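Local coordinates for putative uncharacterized protein (Mycobacterium avium, PDB 2Z6V) that is of unknown function but, as a member of the sulfotransferase family, probably transfers a sulfo group to an as yet unidentified acceptor, at residues 284-289 with 306-311. Numbering follows the deposited sequence.
Sequences NLWRLP and RLAMWQ. With PLM (palmitic acid), chain C.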
ATOM      1  N   ASN A 284      10.505  -2.659 -12.446  1.00 38.62           N
ATOM      2  CA  ASN A 284      11.321  -1.468 -12.367  1.00 41.18           C
ATOM      3  C   ASN A 284      11.207  -0.861 -10.974  1.00 40.90           C
ATOM      4  O   ASN A 284      12.197  -0.389 -10.405  1.00 42.15           O
ATOM      5  CB  ASN A 284      10.875  -0.469 -13.441  1.00 45.13           C
ATOM      6  CG  ASN A 284      11.729   0.781 -13.463  1.00 48.73           C
ATOM      7  OD1 ASN A 284      12.958   0.705 -13.543  1.00 48.94           O
ATOM      8  ND2 ASN A 284      11.080   1.944 -13.396  1.00 49.61           N
ATOM      9  N   LEU A 285       9.999  -0.891 -10.419  1.00 38.81           N
ATOM     10  CA  LEU A 285       9.760  -0.336  -9.093  1.00 36.54           C
ATOM     11  C   LEU A 285      10.667  -0.983  -8.058  1.00 35.29           C
ATOM     12  O   LEU A 285      11.151  -0.317  -7.138  1.00 33.02           O
ATOM     13  CB  LEU A 285       8.297  -0.547  -8.680  1.00 37.36           C
ATOM     14  CG  LEU A 285       7.850   0.090  -7.356  1.00 34.57           C
ATOM     15  CD1 LEU A 285       7.910   1.599  -7.494  1.00 33.87           C
ATOM     16  CD2 LEU A 285       6.443  -0.346  -6.997  1.00 32.87           C
ATOM     17  N   TRP A 286      10.895  -2.284  -8.222  1.00 34.84           N
ATOM     18  CA  TRP A 286      11.715  -3.048  -7.288  1.00 35.36           C
ATOM     19  C   TRP A 286      13.185  -2.661  -7.236  1.00 35.30           C
ATOM     20  O   TRP A 286      13.882  -2.967  -6.266  1.00 34.66           O
ATOM     21  CB  TRP A 286      11.622  -4.540  -7.598  1.00 35.17           C
ATOM     22  CG  TRP A 286      10.302  -5.162  -7.317  1.00 36.67           C
ATOM     23  CD1 TRP A 286       9.327  -4.695  -6.481  1.00 36.82           C
ATOM     24  CD2 TRP A 286       9.830  -6.412  -7.822  1.00 38.14           C
ATOM     25  NE1 TRP A 286       8.279  -5.580  -6.434  1.00 35.32           N
ATOM     26  CE2 TRP A 286       8.562  -6.644  -7.248  1.00 36.82           C
ATOM     27  CE3 TRP A 286      10.358  -7.364  -8.705  1.00 37.13           C
ATOM     28  CZ2 TRP A 286       7.816  -7.786  -7.525  1.00 37.06           C
ATOM     29  CZ3 TRP A 286       9.612  -8.504  -8.980  1.00 37.26           C
ATOM     30  CH2 TRP A 286       8.357  -8.704  -8.392  1.00 37.41           C
ATOM     31  N   ARG A 287      13.666  -1.993  -8.273  1.00 34.91           N
ATOM     32  CA  ARG A 287      15.061  -1.613  -8.304  1.00 34.61           C
ATOM     33  C   ARG A 287      15.479  -0.720  -7.141  1.00 35.69           C
ATOM     34  O   ARG A 287      16.553  -0.913  -6.563  1.00 35.13           O
ATOM     35  CB  ARG A 287      15.386  -0.959  -9.642  1.00 33.79           C
ATOM     36  CG  ARG A 287      15.515  -1.966 -10.780  1.00 33.95           C
ATOM     37  CD  ARG A 287      15.780  -1.255 -12.085  1.00 36.29           C
ATOM     38  NE  ARG A 287      15.878  -2.165 -13.227  1.00 37.52           N
ATOM     39  CZ  ARG A 287      16.882  -3.013 -13.441  1.00 34.32           C
ATOM     40  NH1 ARG A 287      17.899  -3.087 -12.590  1.00 31.83           N
ATOM     41  NH2 ARG A 287      16.866  -3.784 -14.520  1.00 31.23           N
ATOM     42  N   LEU A 288      14.633   0.236  -6.773  1.00 36.89           N
ATOM     43  CA  LEU A 288      14.966   1.136  -5.676  1.00 37.81           C
ATOM     44  C   LEU A 288      15.243   0.406  -4.351  1.00 38.06           C
ATOM     45  O   LEU A 288      16.328   0.551  -3.785  1.00 38.65           O
ATOM     46  CB  LEU A 288      13.869   2.195  -5.510  1.00 39.40           C
ATOM     47  CG  LEU A 288      14.053   3.215  -4.379  1.00 43.79           C
ATOM     48  CD1 LEU A 288      15.500   3.704  -4.309  1.00 44.66           C
ATOM     49  CD2 LEU A 288      13.103   4.382  -4.606  1.00 43.74           C
ATOM     50  N   PRO A 289      14.283  -0.390  -3.835  1.00 37.50           N
ATOM     51  CA  PRO A 289      14.609  -1.064  -2.571  1.00 37.19           C
ATOM     52  C   PRO A 289      15.745  -2.083  -2.692  1.00 36.87           C
ATOM     53  O   PRO A 289      16.457  -2.344  -1.722  1.00 36.86           O
ATOM     54  CB  PRO A 289      13.271  -1.686  -2.140  1.00 35.45           C
ATOM     55  CG  PRO A 289      12.523  -1.843  -3.403  1.00 36.96           C
ATOM     56  CD  PRO A 289      12.865  -0.583  -4.178  1.00 37.58           C
ATOM     57  N   ARG A 306       9.914 -13.270 -13.830  1.00 45.70           N
ATOM     58  CA  ARG A 306       9.004 -14.367 -13.532  1.00 48.52           C
ATOM     59  C   ARG A 306       8.314 -14.178 -12.189  1.00 47.72           C
ATOM     60  O   ARG A 306       7.175 -14.618 -12.013  1.00 47.43           O
ATOM     61  CB  ARG A 306       9.712 -15.729 -13.569  1.00 51.96           C
ATOM     62  CG  ARG A 306      11.110 -15.734 -13.017  1.00 59.82           C
ATOM     63  CD  ARG A 306      12.095 -15.230 -14.064  1.00 66.19           C
ATOM     64  NE  ARG A 306      12.712 -16.309 -14.839  1.00 69.96           N
ATOM     65  CZ  ARG A 306      13.577 -17.193 -14.343  1.00 71.17           C
ATOM     66  NH1 ARG A 306      13.935 -17.139 -13.064  1.00 69.97           N
ATOM     67  NH2 ARG A 306      14.092 -18.129 -15.132  1.00 72.67           N
ATOM     68  N   LEU A 307       8.991 -13.529 -11.243  1.00 46.98           N
ATOM     69  CA  LEU A 307       8.380 -13.284  -9.940  1.00 46.49           C
ATOM     70  C   LEU A 307       7.269 -12.248 -10.129  1.00 46.03           C
ATOM     71  O   LEU A 307       6.164 -12.406  -9.606  1.00 45.43           O
ATOM     72  CB  LEU A 307       9.416 -12.781  -8.920  1.00 47.24           C
ATOM     73  CG  LEU A 307       8.881 -12.243  -7.571  1.00 50.53           C
ATOM     74  CD1 LEU A 307       7.938 -13.247  -6.900  1.00 47.21           C
ATOM     75  CD2 LEU A 307      10.063 -11.921  -6.645  1.00 51.42           C
ATOM     76  N   ALA A 308       7.559 -11.198 -10.892  1.00 43.83           N
ATOM     77  CA  ALA A 308       6.564 -10.165 -11.143  1.00 42.91           C
ATOM     78  C   ALA A 308       5.358 -10.797 -11.827  1.00 42.67           C
ATOM     79  O   ALA A 308       4.217 -10.465 -11.521  1.00 43.53           O
ATOM     80  CB  ALA A 308       7.151  -9.063 -12.022  1.00 40.55           C
ATOM     81  N   MET A 309       5.619 -11.712 -12.755  1.00 42.19           N
ATOM     82  CA  MET A 309       4.556 -12.396 -13.483  1.00 41.55           C
ATOM     83  C   MET A 309       3.703 -13.226 -12.531  1.00 39.30           C
ATOM     84  O   MET A 309       2.480 -13.218 -12.610  1.00 38.32           O
ATOM     85  CB  MET A 309       5.157 -13.308 -14.550  1.00 43.62           C
ATOM     86  CG  MET A 309       4.139 -14.145 -15.292  1.00 47.78           C
ATOM     87  SD  MET A 309       4.929 -15.367 -16.352  1.00 52.47           S
ATOM     88  CE  MET A 309       5.524 -14.337 -17.672  1.00 50.72           C
ATOM     89  N   TRP A 310       4.371 -13.943 -11.637  1.00 37.83           N
ATOM     90  CA  TRP A 310       3.715 -14.786 -10.648  1.00 36.68           C
ATOM     91  C   TRP A 310       2.840 -13.926  -9.730  1.00 37.66           C
ATOM     92  O   TRP A 310       1.694 -14.274  -9.438  1.00 38.94           O
ATOM     93  CB  TRP A 310       4.786 -15.516  -9.837  1.00 35.88           C
ATOM     94  CG  TRP A 310       4.278 -16.328  -8.689  1.00 37.31           C
ATOM     95  CD1 TRP A 310       3.892 -17.637  -8.713  1.00 37.08           C
ATOM     96  CD2 TRP A 310       4.141 -15.895  -7.329  1.00 37.73           C
ATOM     97  NE1 TRP A 310       3.531 -18.050  -7.449  1.00 38.62           N
ATOM     98  CE2 TRP A 310       3.673 -16.998  -6.582  1.00 38.66           C
ATOM     99  CE3 TRP A 310       4.375 -14.680  -6.669  1.00 38.40           C
ATOM    100  CZ2 TRP A 310       3.431 -16.923  -5.207  1.00 39.33           C
ATOM    101  CZ3 TRP A 310       4.136 -14.606  -5.300  1.00 39.90           C
ATOM    102  CH2 TRP A 310       3.669 -15.723  -4.585  1.00 40.47           C
ATOM    103  N   GLN A 311       3.385 -12.800  -9.281  1.00 36.53           N
ATOM    104  CA  GLN A 311       2.652 -11.903  -8.405  1.00 35.78           C
ATOM    105  C   GLN A 311       1.452 -11.273  -9.105  1.00 36.89           C
ATOM    106  O   GLN A 311       0.369 -11.159  -8.520  1.00 37.80           O
ATOM    107  CB  GLN A 311       3.574 -10.807  -7.875  1.00 33.05           C
ATOM    108  CG  GLN A 311       4.399 -11.235  -6.686  1.00 33.32           C
ATOM    109  CD  GLN A 311       5.190 -10.084  -6.098  1.00 31.92           C
ATOM    110  OE1 GLN A 311       4.724  -8.954  -6.085  1.00 32.43           O
ATOM    111  NE2 GLN A 311       6.378 -10.372  -5.597  1.00 29.73           N
TER
HETATM  112  C1  PLM C 700       7.180  -6.776  -3.347  1.00 68.21           C
HETATM  113  O1  PLM C 700       7.481  -7.930  -3.720  1.00 68.45           O
HETATM  114  O2  PLM C 700       7.431  -6.277  -2.229  1.00 69.19           O
HETATM  115  C2  PLM C 700       6.436  -5.882  -4.343  1.00 65.87           C
HETATM  116  C3  PLM C 700       5.241  -6.612  -4.959  1.00 62.02           C
HETATM  117  C4  PLM C 700       4.400  -5.703  -5.857  1.00 61.68           C
HETATM  118  C5  PLM C 700       3.817  -4.520  -5.080  1.00 58.54           C
HETATM  119  C6  PLM C 700       4.840  -3.396  -4.901  1.00 59.44           C
HETATM  120  C7  PLM C 700       4.342  -2.386  -3.866  1.00 57.86           C
HETATM  121  C8  PLM C 700       4.438  -2.968  -2.455  1.00 58.29           C
HETATM  122  C9  PLM C 700       3.212  -2.565  -1.635  1.00 58.87           C
HETATM  123  CA  PLM C 700       2.978  -1.054  -1.683  1.00 60.30           C
HETATM  124  CB  PLM C 700       1.535  -0.701  -1.309  1.00 56.70           C
HETATM  125  CC  PLM C 700       0.564  -1.456  -2.218  1.00 55.57           C
HETATM  126  CD  PLM C 700       0.386  -2.901  -1.747  1.00 57.27           C
HETATM  127  CE  PLM C 700      -0.129  -3.817  -2.861  1.00 52.86           C
HETATM  128  CF  PLM C 700       0.914  -3.927  -3.975  1.00 53.76           C
HETATM  129  CG  PLM C 700       0.504  -4.945  -5.040  1.00 50.34           C
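Trp286 reaches from the junction of helices 275-285 and 287-293 to the flank of helix 301-326, where its indole meets Leu307, Ala308 and Gln311. Both segments belong to the sulfotransferase fold, an alpha/beta architecture built round a parallel sheet, and here they line part of the site where palmitic acid is modelled. The apolar part of the contact is made by the six-membered half of the indole. With CG anti to the carbonyl carbon (chi1 -69°), the indole is directed toward helix 301-326 and spans the 9.6 Å between the CA atoms of Trp286 and Ala308. Its outermost carbon, CH2, lies 3.6 Å from Ala308 CA and 3.8 Å from Ala308 CB; the small methyl lets the ring come in against the helix backbone. One residue earlier on the helix, the branch point of Leu307 approaches the same carbon obliquely, CG to Trp286 CH2 being 3.7 Å. Met304, a turn back, also touches the indole.

Gln311, a turn beyond Leu307, adds an amide that meets the indole from the opposite direction by van der Waals contact, NE2 lying obliquely 3.5 Å from Trp286 CZ2 and the planes 54° apart. The buried amide also has a weak hydrogen bond from NE2 to Asp205. Trp286 and Gln311 lie next to the carboxylate end of the fatty acid, whose detailed placement is doubtful because its carbons sit too close to both. With that caution, Gln311 NE2 donates to O1 of the palmitic acid over a rather long 3.3 Å at an N-H...O angle of 157°.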